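Local coordinates for SusD superfamily protein (PDB 3OTN) that is a putative outer-membrane lipoprotein of the SusD family that probably binds carbohydrate at the cell surface for nutrient uptake, at residues 197-202 with 211-216; 227-232 with 358-363; 365-370 with 380-385; 410-415 with 433-438. One frame throughout, in Å; residues are numbered along the deposited sequence. Where two conformers were deposited one is given.

Interaction 1: residues 197-202 with 211-216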
# COMPACT_ATOMS: atom_id res chain seq x y z
N VAL A 197 -6.59 5.10 9.28
CA VAL A 197 -5.96 5.79 10.40
C VAL A 197 -6.58 5.40 11.74
O VAL A 197 -5.88 4.99 12.65
CB VAL A 197 -5.96 7.33 10.19
CG1 VAL A 197 -5.62 8.07 11.48
CG2 VAL A 197 -4.97 7.69 9.04
N TYR A 198 -7.89 5.51 11.85
CA TYR A 198 -8.57 5.16 13.08
C TYR A 198 -8.54 3.67 13.43
O TYR A 198 -8.38 3.32 14.60
CB TYR A 198 -10.01 5.64 12.98
CG TYR A 198 -10.23 7.11 13.22
CD1 TYR A 198 -9.56 7.80 14.26
CD2 TYR A 198 -11.23 7.79 12.55
CE1 TYR A 198 -9.84 9.13 14.54
CE2 TYR A 198 -11.51 9.13 12.83
CZ TYR A 198 -10.82 9.80 13.82
OH TYR A 198 -11.15 11.13 14.11
N LEU A 199 -8.65 2.79 12.42
CA LEU A 199 -8.51 1.36 12.63
C LEU A 199 -7.12 1.03 13.20
O LEU A 199 -7.01 0.24 14.15
CB LEU A 199 -8.73 0.58 11.33
CG LEU A 199 -8.56 -0.94 11.35
CD1 LEU A 199 -9.48 -1.59 12.37
CD2 LEU A 199 -8.74 -1.50 9.87
N THR A 200 -6.08 1.65 12.64
CA THR A 200 -4.69 1.46 13.09
C THR A 200 -4.46 2.03 14.47
O THR A 200 -3.82 1.39 15.31
CB THR A 200 -3.68 2.07 12.06
OG1 THR A 200 -3.96 1.54 10.76
CG2 THR A 200 -2.22 1.73 12.41
N TYR A 201 -5.00 3.23 14.72
CA TYR A 201 -4.93 3.88 16.04
C TYR A 201 -5.50 3.00 17.14
O TYR A 201 -4.97 2.98 18.25
CB TYR A 201 -5.68 5.20 16.00
CG TYR A 201 -5.35 6.22 17.07
CD1 TYR A 201 -5.78 6.04 18.37
CD2 TYR A 201 -4.67 7.39 16.76
CE1 TYR A 201 -5.52 6.98 19.35
CE2 TYR A 201 -4.43 8.36 17.74
CZ TYR A 201 -4.85 8.14 19.03
OH TYR A 201 -4.64 9.06 20.02
N ALA A 202 -6.55 2.26 16.83
CA ALA A 202 -7.15 1.31 17.77
C ALA A 202 -6.28 0.07 17.98
O ALA A 202 -6.34 -0.56 19.04
CB ALA A 202 -8.55 0.89 17.32
N SER A 211 -13.49 3.03 20.88
CA SER A 211 -14.20 4.07 20.16
C SER A 211 -13.54 4.38 18.81
O SER A 211 -14.24 4.78 17.86
CB SER A 211 -14.33 5.36 20.99
OG SER A 211 -13.06 5.82 21.37
N TYR A 212 -12.23 4.14 18.71
CA TYR A 212 -11.52 4.35 17.45
C TYR A 212 -11.98 3.37 16.37
O TYR A 212 -12.05 3.75 15.19
CB TYR A 212 -10.00 4.33 17.64
CG TYR A 212 -9.51 5.55 18.40
CD1 TYR A 212 -9.25 6.73 17.72
CD2 TYR A 212 -9.35 5.54 19.78
CE1 TYR A 212 -8.82 7.87 18.37
CE2 TYR A 212 -8.94 6.69 20.46
CZ TYR A 212 -8.67 7.84 19.74
OH TYR A 212 -8.23 8.97 20.38
N TYR A 213 -12.34 2.16 16.76
CA TYR A 213 -12.97 1.24 15.79
C TYR A 213 -14.29 1.82 15.27
O TYR A 213 -14.58 1.73 14.09
CB TYR A 213 -13.27 -0.13 16.39
CG TYR A 213 -12.06 -0.95 16.75
CD1 TYR A 213 -11.19 -1.40 15.77
CD2 TYR A 213 -11.83 -1.32 18.07
CE1 TYR A 213 -10.10 -2.23 16.11
CE2 TYR A 213 -10.74 -2.11 18.43
CZ TYR A 213 -9.88 -2.55 17.44
OH TYR A 213 -8.79 -3.33 17.76
N ALA A 214 -15.11 2.39 16.16
CA ALA A 214 -16.39 2.97 15.74
C ALA A 214 -16.15 4.20 14.85
O ALA A 214 -16.87 4.38 13.86
CB ALA A 214 -17.24 3.33 16.93
N GLU A 215 -15.15 5.03 15.16
CA GLU A 215 -14.85 6.18 14.29
C GLU A 215 -14.41 5.70 12.90
O GLU A 215 -14.77 6.32 11.89
CB GLU A 215 -13.78 7.08 14.91
CG GLU A 215 -14.26 7.82 16.15
CD GLU A 215 -15.46 8.71 15.88
OE1 GLU A 215 -15.40 9.51 14.92
OE2 GLU A 215 -16.45 8.63 16.64
N SER A 216 -13.65 4.60 12.85
CA SER A 216 -13.21 3.99 11.56
C SER A 216 -14.41 3.54 10.74
O SER A 216 -14.55 3.95 9.57
CB SER A 216 -12.28 2.78 11.79
OG SER A 216 -11.90 2.14 10.56
O HOH W 1 -6.32 9.13 22.47

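Interaction 2: residues 227-232 with 358-363. With EDO (1,2-ethanediol), chain S.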
# COMPACT_ATOMS: atom_id res chain seq x y z
N ASN A 227 -22.30 5.00 -2.94
CA ASN A 227 -22.60 4.38 -4.25
C ASN A 227 -21.71 4.90 -5.39
O ASN A 227 -22.05 4.77 -6.53
CB ASN A 227 -24.08 4.57 -4.68
CG ASN A 227 -25.07 4.00 -3.71
OD1 ASN A 227 -24.92 2.87 -3.25
ND2 ASN A 227 -26.12 4.76 -3.42
N GLU A 228 -20.55 5.47 -5.07
CA GLU A 228 -19.61 5.97 -6.05
C GLU A 228 -18.57 4.94 -6.46
O GLU A 228 -17.76 5.23 -7.32
CB GLU A 228 -18.83 7.13 -5.45
CG GLU A 228 -19.71 8.25 -4.94
CD GLU A 228 -19.90 9.36 -5.92
OE1 GLU A 228 -19.59 9.19 -7.11
OE2 GLU A 228 -20.38 10.42 -5.47
N TYR A 229 -18.54 3.79 -5.77
CA TYR A 229 -17.57 2.71 -6.06
C TYR A 229 -18.35 1.40 -6.11
O TYR A 229 -19.36 1.23 -5.41
CB TYR A 229 -16.46 2.64 -5.00
CG TYR A 229 -15.75 3.97 -4.80
CD1 TYR A 229 -14.79 4.40 -5.69
CD2 TYR A 229 -16.11 4.84 -3.76
CE1 TYR A 229 -14.17 5.65 -5.57
CE2 TYR A 229 -15.49 6.08 -3.61
CZ TYR A 229 -14.52 6.48 -4.52
OH TYR A 229 -13.88 7.68 -4.39
N THR A 230 -17.85 0.47 -6.91
CA THR A 230 -18.45 -0.84 -7.10
C THR A 230 -17.34 -1.86 -7.12
O THR A 230 -16.21 -1.54 -7.49
CB THR A 230 -19.22 -0.93 -8.45
OG1 THR A 230 -18.37 -0.46 -9.49
CG2 THR A 230 -20.47 -0.09 -8.43
N LEU A 231 -17.64 -3.07 -6.66
CA LEU A 231 -16.68 -4.17 -6.69
C LEU A 231 -16.48 -4.64 -8.15
O LEU A 231 -17.42 -4.72 -8.92
CB LEU A 231 -17.19 -5.33 -5.83
CG LEU A 231 -17.09 -5.18 -4.31
CD1 LEU A 231 -17.75 -6.41 -3.63
CD2 LEU A 231 -15.66 -5.00 -3.84
N PHE A 232 -15.24 -4.95 -8.51
CA PHE A 232 -14.95 -5.62 -9.78
C PHE A 232 -15.53 -7.02 -9.72
O PHE A 232 -15.52 -7.66 -8.67
CB PHE A 232 -13.43 -5.74 -10.02
CG PHE A 232 -12.74 -4.43 -10.24
CD1 PHE A 232 -13.24 -3.51 -11.15
CD2 PHE A 232 -11.56 -4.14 -9.57
CE1 PHE A 232 -12.59 -2.28 -11.38
CE2 PHE A 232 -10.90 -2.91 -9.79
CZ PHE A 232 -11.43 -2.00 -10.67
N TYR A 358 -5.54 3.00 -2.26
CA TYR A 358 -6.82 2.47 -1.69
C TYR A 358 -7.75 2.04 -2.81
O TYR A 358 -7.94 2.78 -3.77
CB TYR A 358 -7.56 3.49 -0.80
CG TYR A 358 -6.88 3.66 0.52
CD1 TYR A 358 -6.93 2.66 1.47
CD2 TYR A 358 -6.13 4.80 0.80
CE1 TYR A 358 -6.24 2.78 2.67
CE2 TYR A 358 -5.46 4.92 2.00
CZ TYR A 358 -5.53 3.91 2.93
OH TYR A 358 -4.85 4.00 4.09
N ARG A 359 -8.34 0.86 -2.66
CA ARG A 359 -9.42 0.40 -3.51
C ARG A 359 -10.59 -0.08 -2.65
O ARG A 359 -10.46 -0.29 -1.46
CB ARG A 359 -8.95 -0.68 -4.48
CG ARG A 359 -8.56 -2.03 -3.88
CD ARG A 359 -8.12 -2.92 -5.00
NE ARG A 359 -7.65 -4.27 -4.62
CZ ARG A 359 -8.32 -5.41 -4.80
NH1 ARG A 359 -9.55 -5.41 -5.30
NH2 ARG A 359 -7.73 -6.59 -4.51
N TYR A 360 -11.75 -0.16 -3.25
CA TYR A 360 -12.99 -0.45 -2.52
C TYR A 360 -12.99 -1.75 -1.75
O TYR A 360 -13.53 -1.81 -0.62
CB TYR A 360 -14.15 -0.43 -3.51
CG TYR A 360 -15.55 -0.38 -2.96
CD1 TYR A 360 -15.90 0.55 -2.00
CD2 TYR A 360 -16.54 -1.16 -3.52
CE1 TYR A 360 -17.20 0.64 -1.57
CE2 TYR A 360 -17.84 -1.08 -3.10
CZ TYR A 360 -18.17 -0.18 -2.13
OH TYR A 360 -19.45 -0.11 -1.71
N THR A 361 -12.37 -2.80 -2.30
CA THR A 361 -12.31 -4.09 -1.54
C THR A 361 -11.67 -3.93 -0.15
O THR A 361 -12.20 -4.45 0.84
CB THR A 361 -11.63 -5.23 -2.32
OG1 THR A 361 -12.40 -5.54 -3.48
CG2 THR A 361 -11.49 -6.51 -1.46
N ASP A 362 -10.58 -3.18 -0.08
CA ASP A 362 -9.87 -2.87 1.17
C ASP A 362 -10.80 -2.11 2.11
O ASP A 362 -10.92 -2.46 3.27
CB ASP A 362 -8.65 -2.00 0.83
CG ASP A 362 -7.67 -1.80 2.00
OD1 ASP A 362 -7.84 -2.30 3.15
OD2 ASP A 362 -6.65 -1.10 1.71
N VAL A 363 -11.53 -1.14 1.58
CA VAL A 363 -12.43 -0.34 2.41
C VAL A 363 -13.55 -1.21 2.98
O VAL A 363 -13.88 -1.07 4.15
CB VAL A 363 -12.99 0.87 1.68
CG1 VAL A 363 -14.02 1.61 2.57
CG2 VAL A 363 -11.86 1.82 1.27
C1 EDO S . -21.99 -3.48 0.07
O1 EDO S . -22.77 -4.61 0.47
C2 EDO S . -21.03 -3.89 -1.04
O2 EDO S . -20.82 -2.78 -1.92

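Interaction 3: residues 365-370 with 380-385. With EDO (1,2-ethanediol), chain S.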
# COMPACT_ATOMS: atom_id res chain seq x y z
N LEU A 365 -13.46 -4.49 3.63
CA LEU A 365 -12.90 -5.34 4.67
C LEU A 365 -12.50 -4.51 5.90
O LEU A 365 -12.62 -5.00 7.01
CB LEU A 365 -11.72 -6.14 4.13
CG LEU A 365 -12.11 -7.19 3.09
CD1 LEU A 365 -10.86 -7.69 2.36
CD2 LEU A 365 -12.82 -8.36 3.78
N MSE A 366 -12.06 -3.26 5.72
CA MSE A 366 -11.84 -2.35 6.87
C MSE A 366 -13.13 -2.06 7.61
O MSE A 366 -13.11 -2.00 8.83
CB MSE A 366 -11.16 -1.05 6.44
CG MSE A 366 -9.71 -1.23 6.05
SE MSE A 366 -8.80 0.49 6.00
CE MSE A 366 -9.72 1.31 4.53
N TYR A 367 -14.25 -1.90 6.88
CA TYR A 367 -15.55 -1.78 7.55
C TYR A 367 -15.88 -3.02 8.39
O TYR A 367 -16.21 -2.87 9.58
CB TYR A 367 -16.74 -1.48 6.61
CG TYR A 367 -18.06 -1.42 7.40
CD1 TYR A 367 -18.43 -0.28 8.09
CD2 TYR A 367 -18.89 -2.54 7.48
CE1 TYR A 367 -19.62 -0.25 8.86
CE2 TYR A 367 -20.07 -2.51 8.22
CZ TYR A 367 -20.42 -1.36 8.90
OH TYR A 367 -21.57 -1.34 9.63
N ALA A 368 -15.83 -4.21 7.78
CA ALA A 368 -16.11 -5.47 8.50
C ALA A 368 -15.24 -5.61 9.75
O ALA A 368 -15.73 -6.00 10.81
CB ALA A 368 -15.93 -6.71 7.61
N GLU A 369 -13.95 -5.29 9.62
CA GLU A 369 -13.02 -5.42 10.75
C GLU A 369 -13.34 -4.45 11.87
O GLU A 369 -13.47 -4.85 13.02
CB GLU A 369 -11.56 -5.29 10.30
CG GLU A 369 -10.57 -5.50 11.46
CD GLU A 369 -9.10 -5.66 11.05
OE1 GLU A 369 -8.81 -5.62 9.86
OE2 GLU A 369 -8.25 -5.86 11.95
N ALA A 370 -13.48 -3.17 11.54
CA ALA A 370 -13.83 -2.16 12.53
C ALA A 370 -15.17 -2.44 13.22
O ALA A 370 -15.31 -2.27 14.44
CB ALA A 370 -13.86 -0.76 11.87
N GLN A 380 -25.25 -7.30 9.41
CA GLN A 380 -25.55 -7.86 8.09
C GLN A 380 -24.63 -7.31 6.99
O GLN A 380 -24.29 -8.04 6.07
CB GLN A 380 -27.02 -7.66 7.69
CG GLN A 380 -27.46 -8.49 6.46
CD GLN A 380 -27.34 -9.99 6.71
OE1 GLN A 380 -27.77 -10.50 7.75
NE2 GLN A 380 -26.75 -10.71 5.77
N GLN A 381 -24.24 -6.03 7.11
CA GLN A 381 -23.38 -5.39 6.11
C GLN A 381 -22.02 -6.09 6.05
O GLN A 381 -21.51 -6.35 4.97
CB GLN A 381 -23.21 -3.90 6.44
CG GLN A 381 -22.29 -3.11 5.49
CD GLN A 381 -22.78 -3.11 4.07
OE1 GLN A 381 -23.47 -2.19 3.68
NE2 GLN A 381 -22.44 -4.16 3.27
N SER A 382 -21.48 -6.45 7.22
CA SER A 382 -20.17 -7.12 7.32
C SER A 382 -20.26 -8.54 6.81
O SER A 382 -19.38 -8.99 6.10
CB SER A 382 -19.64 -7.09 8.76
OG SER A 382 -19.40 -5.76 9.19
N ILE A 383 -21.34 -9.23 7.17
CA ILE A 383 -21.60 -10.58 6.69
C ILE A 383 -21.66 -10.57 5.16
O ILE A 383 -21.02 -11.39 4.52
CB ILE A 383 -22.90 -11.17 7.29
CG1 ILE A 383 -22.68 -11.51 8.77
CG2 ILE A 383 -23.38 -12.43 6.52
CD1 ILE A 383 -23.95 -11.85 9.52
N ASP A 384 -22.41 -9.62 4.60
CA ASP A 384 -22.55 -9.51 3.15
C ASP A 384 -21.20 -9.21 2.47
O ASP A 384 -20.93 -9.73 1.41
CB ASP A 384 -23.60 -8.44 2.76
CG ASP A 384 -25.03 -8.84 3.08
OD1 ASP A 384 -25.30 -10.03 3.32
OD2 ASP A 384 -25.90 -7.95 3.08
N ILE A 385 -20.36 -8.37 3.08
CA ILE A 385 -19.03 -8.02 2.53
C ILE A 385 -18.14 -9.28 2.40
O ILE A 385 -17.61 -9.56 1.32
CB ILE A 385 -18.35 -6.92 3.40
CG1 ILE A 385 -18.98 -5.56 3.10
CG2 ILE A 385 -16.80 -6.88 3.23
CD1 ILE A 385 -18.74 -4.50 4.19
C1 EDO S . -21.99 -3.48 0.07
O1 EDO S . -22.77 -4.61 0.47
C2 EDO S . -21.03 -3.89 -1.04
O2 EDO S . -20.82 -2.78 -1.92

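Interaction 4: residues 410-415 with 433-438. With ACT (acetate ion), chain I.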
# COMPACT_ATOMS: atom_id res chain seq x y z
N VAL A 410 -12.35 -12.28 8.15
CA VAL A 410 -12.07 -10.95 7.53
C VAL A 410 -10.57 -10.81 7.27
O VAL A 410 -10.14 -10.48 6.17
CB VAL A 410 -12.57 -9.80 8.43
CG1 VAL A 410 -12.09 -8.44 7.91
CG2 VAL A 410 -14.11 -9.85 8.57
N TRP A 411 -9.77 -11.15 8.29
CA TRP A 411 -8.33 -11.19 8.13
C TRP A 411 -7.94 -12.11 6.97
O TRP A 411 -7.14 -11.72 6.12
CB TRP A 411 -7.63 -11.63 9.40
CG TRP A 411 -7.62 -10.63 10.51
CD1 TRP A 411 -7.92 -9.28 10.44
CD2 TRP A 411 -7.28 -10.89 11.86
NE1 TRP A 411 -7.78 -8.71 11.68
CE2 TRP A 411 -7.40 -9.67 12.57
CE3 TRP A 411 -6.91 -12.05 12.56
CZ2 TRP A 411 -7.12 -9.58 13.94
CZ3 TRP A 411 -6.63 -11.95 13.93
CH2 TRP A 411 -6.75 -10.72 14.60
N ASP A 412 -8.53 -13.31 6.92
CA ASP A 412 -8.23 -14.25 5.85
C ASP A 412 -8.44 -13.61 4.47
O ASP A 412 -7.55 -13.67 3.58
CB ASP A 412 -9.07 -15.53 5.93
CG ASP A 412 -8.49 -16.59 6.89
OD1 ASP A 412 -7.49 -16.36 7.62
OD2 ASP A 412 -9.07 -17.69 6.92
N GLN A 413 -9.60 -12.98 4.28
CA GLN A 413 -9.88 -12.36 3.01
C GLN A 413 -8.96 -11.17 2.71
O GLN A 413 -8.67 -10.91 1.56
CB GLN A 413 -11.36 -12.00 2.84
CG GLN A 413 -12.30 -13.20 2.92
CD GLN A 413 -11.86 -14.34 2.02
OE1 GLN A 413 -11.40 -14.10 0.90
NE2 GLN A 413 -11.99 -15.57 2.49
N ARG A 414 -8.46 -10.50 3.75
CA ARG A 414 -7.46 -9.48 3.56
C ARG A 414 -6.17 -10.10 3.00
O ARG A 414 -5.58 -9.56 2.06
CB ARG A 414 -7.17 -8.72 4.84
CG ARG A 414 -8.34 -7.80 5.26
CD ARG A 414 -7.95 -6.92 6.46
NE ARG A 414 -6.96 -5.96 6.02
CZ ARG A 414 -7.21 -4.86 5.33
NH1 ARG A 414 -8.45 -4.50 5.05
NH2 ARG A 414 -6.21 -4.10 4.94
N TYR A 415 -5.72 -11.21 3.59
CA TYR A 415 -4.52 -11.88 3.10
C TYR A 415 -4.75 -12.37 1.66
O TYR A 415 -3.94 -12.11 0.77
CB TYR A 415 -4.15 -13.08 3.97
CG TYR A 415 -3.30 -12.76 5.20
CD1 TYR A 415 -3.83 -12.04 6.28
CD2 TYR A 415 -2.00 -13.22 5.31
CE1 TYR A 415 -3.08 -11.79 7.43
CE2 TYR A 415 -1.24 -12.97 6.44
CZ TYR A 415 -1.78 -12.28 7.50
OH TYR A 415 -0.99 -12.03 8.59
N LYS A 433 -0.28 -9.99 14.86
CA LYS A 433 -0.60 -11.37 14.53
C LYS A 433 -0.11 -11.66 13.12
O LYS A 433 -0.22 -10.83 12.23
CB LYS A 433 -2.11 -11.65 14.62
CG LYS A 433 -2.73 -11.43 16.00
CD LYS A 433 -2.53 -12.59 16.93
CE LYS A 433 -3.27 -12.36 18.25
NZ LYS A 433 -2.89 -13.46 19.17
N ILE A 434 0.40 -12.87 12.92
CA ILE A 434 0.83 -13.36 11.60
C ILE A 434 0.07 -14.66 11.28
O ILE A 434 0.04 -15.61 12.09
CB ILE A 434 2.33 -13.64 11.63
CG1 ILE A 434 3.11 -12.31 11.62
CG2 ILE A 434 2.76 -14.54 10.46
CD1 ILE A 434 4.63 -12.49 11.78
N ARG A 435 -0.55 -14.70 10.10
CA ARG A 435 -1.24 -15.90 9.67
C ARG A 435 -0.20 -16.99 9.30
O ARG A 435 0.64 -16.78 8.45
CB ARG A 435 -2.13 -15.62 8.46
CG ARG A 435 -3.11 -16.73 8.17
CD ARG A 435 -3.89 -16.49 6.88
NE ARG A 435 -5.04 -17.38 6.82
CZ ARG A 435 -5.02 -18.65 6.42
NH1 ARG A 435 -3.89 -19.24 6.00
NH2 ARG A 435 -6.15 -19.33 6.43
N ASP A 436 -0.28 -18.13 9.96
CA ASP A 436 0.58 -19.26 9.66
C ASP A 436 0.02 -20.04 8.46
O ASP A 436 -1.14 -20.42 8.45
CB ASP A 436 0.68 -20.21 10.87
CG ASP A 436 1.59 -21.41 10.58
OD1 ASP A 436 2.79 -21.21 10.34
OD2 ASP A 436 1.08 -22.54 10.57
N ASP A 437 0.86 -20.28 7.47
CA ASP A 437 0.37 -20.83 6.18
C ASP A 437 -0.16 -22.27 6.33
O ASP A 437 -1.18 -22.62 5.75
CB ASP A 437 1.47 -20.81 5.15
CG ASP A 437 1.92 -19.43 4.80
OD1 ASP A 437 1.05 -18.54 4.71
OD2 ASP A 437 3.15 -19.23 4.61
N LYS A 438 0.54 -23.07 7.12
CA LYS A 438 0.23 -24.48 7.27
C LYS A 438 -1.08 -24.70 8.04
O LYS A 438 -1.92 -25.48 7.63
CB LYS A 438 1.39 -25.23 7.97
C ACT I . -4.96 -23.11 5.62
O ACT I . -4.80 -21.94 5.19
OXT ACT I . -3.92 -23.78 5.69
CH3 ACT I . -6.27 -23.71 6.06
O HOH W 2 -2.07 -10.41 10.32

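Interaction 1: residues 197-202 with 211-216
In the α-helical hairpin made by helices 187-202 and 210-225, part of the TPR-like helical body of the SusD fold, Tyr198, Tyr201 and Ala202 pack against Tyr212 and its neighbours. The two segments run almost antiparallel, at 166°, with their axes 7.6 Å apart at closest approach. Tyr198, Tyr201 and Tyr212 make an aromatic cluster. Tyr201 and Tyr212 form an offset stack with centroids 4.2 Å apart, Tyr201 CD1 lying over the centre of the Tyr212 ring. Tyr198 meets the same ring differently: its CD1 comes in at the edge, 3.6 Å from Tyr212 CD1, and the two side chains stand roughly crosswise. One face of Tyr198 is in turn roofed by Glu215 CB in a CH-pi contact, while the carboxylate of Glu215 goes to Arg219 and Lys218. With CG anti to the carbonyl carbon (chi1 -67°), Tyr213 brings its ring back toward helix 187-202, although its CB starts out away from it. Ala202 CB then sits over the centre of that ring, 3.6 Å from the centroid, and Leu199 CD1 lies at its edge. Ser216 OG bonds to Ala195 O. Beyond the stack, Asp161 holds Tyr201 OH, and one water joins the two phenols by giving a hydrogen to Tyr201 OH at 3.0 Å and bonding Tyr212 OH at 2.8 Å.

Interaction 2: residues 227-232 with 358-363
At Tyr229 and Tyr360, whose CA atoms are 6.6 Å apart, two parts of the backbone meet: a chain that turns at Asn227 (positive phi) after helix 210-225 and is extended from Tyr229 on, and the point where strand 358-359, an edge of the three-stranded antiparallel sheet, passes through the N-cap Arg359 into helix 360-375. Tyr360 CG is anti to the backbone N (chi1 -166°), which sends the ring out to the extended chain. Tyr229 CB lies over one face, offset toward the rim, in a CH-pi contact 3.8 Å from the centroid, whereas Leu231 N lies near the ring plane at the edge, 3.8 Å from Tyr360 CD2. Leu231 crosses Tyr360 at about a right angle and sets its CD2 methyl 3.3 Å from Thr361 OG1. Further out, Tyr360 OH shares a 3.0 Å hydrogen bond with O2 of an ethanediol, probably from the crystallisation liquor. Val223 and Ile224 of helix 210-225 also touch Tyr360. Cutting Tyr360 back to an alanine takes the ring from under Tyr229 CB and from beside Leu231, and would probably open a gap there and leave the diol's O2 without its phenol partner. No hydrogen bond runs directly between the segments; their direct touch is apolar and CH-pi, while Glu248 and Arg392, each bonded to Thr361 OG1 and to the backbone of Phe232, bridge them with charged groups.

Interaction 3: residues 365-370 with 380-385
The ring of Tyr367 is approached obliquely along its CD2-CE2 side by Gln381, Ser382 and Ile385, where helices 360-375 and 380-392 form a helical hairpin of the SusD fold. Its plane stands almost perpendicular, at 89°, to the amide of Gln381. Gln381 CG makes the aliphatic touch, 3.6 Å from Tyr367 CE2, and Ile385 CD1 reaches Tyr367 CD2 at 3.8 Å. The phenol OH is bonded to Asn379, while Ser220 and Leu221 of helix 210-225 also touch Tyr367. A bend at chi2 (60°) turns the Gln381 amide away from the ring, and its NE2 gives a hydrogen bond of 2.9 Å to O1 of an ethanediol, probably from the crystallisation liquor; Gln388 NE2 also bonds to the diol. With a leucine in place of Gln381 the amide is gone, and the diol's O1 would probably be left without this N-H donor. The segments cross at -134°. Small residues let them close in: Ala368 and Ser382 have their CA atoms 4.5 Å apart. Past them, Leu365 CD2 and Ile385 CG2 make a looser apolar touch. Gln371 OE1 bonds Ser382 OG, which rests 3.4 Å from Ala368 CA.

Interaction 4: residues 410-415 with 433-438
Arg435 runs between Asp412 and Tyr415, tying helix 403-418 to strand 433-435 of the small two-stranded antiparallel sheet with strand 442-444. The helix and strand segments are inclined at 64°, with axes 10.4 Å apart at closest approach. The arginine chain is extended from CG to NE, so it can use its CB on one partner and its head group on the other. Toward Asp412 the two side chains cross at about a right angle, and carboxylate and guanidinium planes are 62° apart, so this is not a coplanar pairing. NE points a practically straight N-H at Asp412 OD1, 2.8 Å away and in the guanidinium plane, though the donor sits well above the carboxylate plane. The second strut of the salt bridge, Arg435 NH2 to Asp412 OD2, is weak at 3.4 Å. OD1 is gripped twice, for Tyr442 OH of the neighbouring strand also bonds to it. At another part of the guanidinium edge, in its plane, sits an acetate, probably from the crystallisation liquor: NH1 and NH2 both donate to the same acetate oxygen, O. Against Tyr415 the arginine runs obliquely, in a contact apolar at the ring and polar at its end. Arg435 CB sits over one face, offset toward the rim, 3.4 Å from Tyr415 CE2, and the backbone N of Arg435 donates to Tyr415 OH at 3.1 Å. That phenol oxygen also meets a water near the ring plane at 2.6 Å, and the water gives a hydrogen to Lys433 O, 2.7 Å away.

Overall arrangement
The four contacts follow one another along the chain, each closing before the next opens; interaction 2 spans more than a hundred residues between its segments. Helix 360-375 is the shared element: its start serves interaction 2 and its middle interaction 3, whose centres are 13 Å apart and which share one bound ethanediol. Ala370 and Met366 of interaction 3 pack on Ser216 and Leu199 of interaction 1, with centres about 14 Å apart. Interaction 4 meets interaction 2 through the Asp362-Arg414 salt bridge and interaction 3 through a probable hydrogen bond from Trp411 to Glu369. Interactions 1 and 4, about 20 Å apart between centres, do not touch. Two helical hairpins, a loop and a small sheet are thus knit into one body.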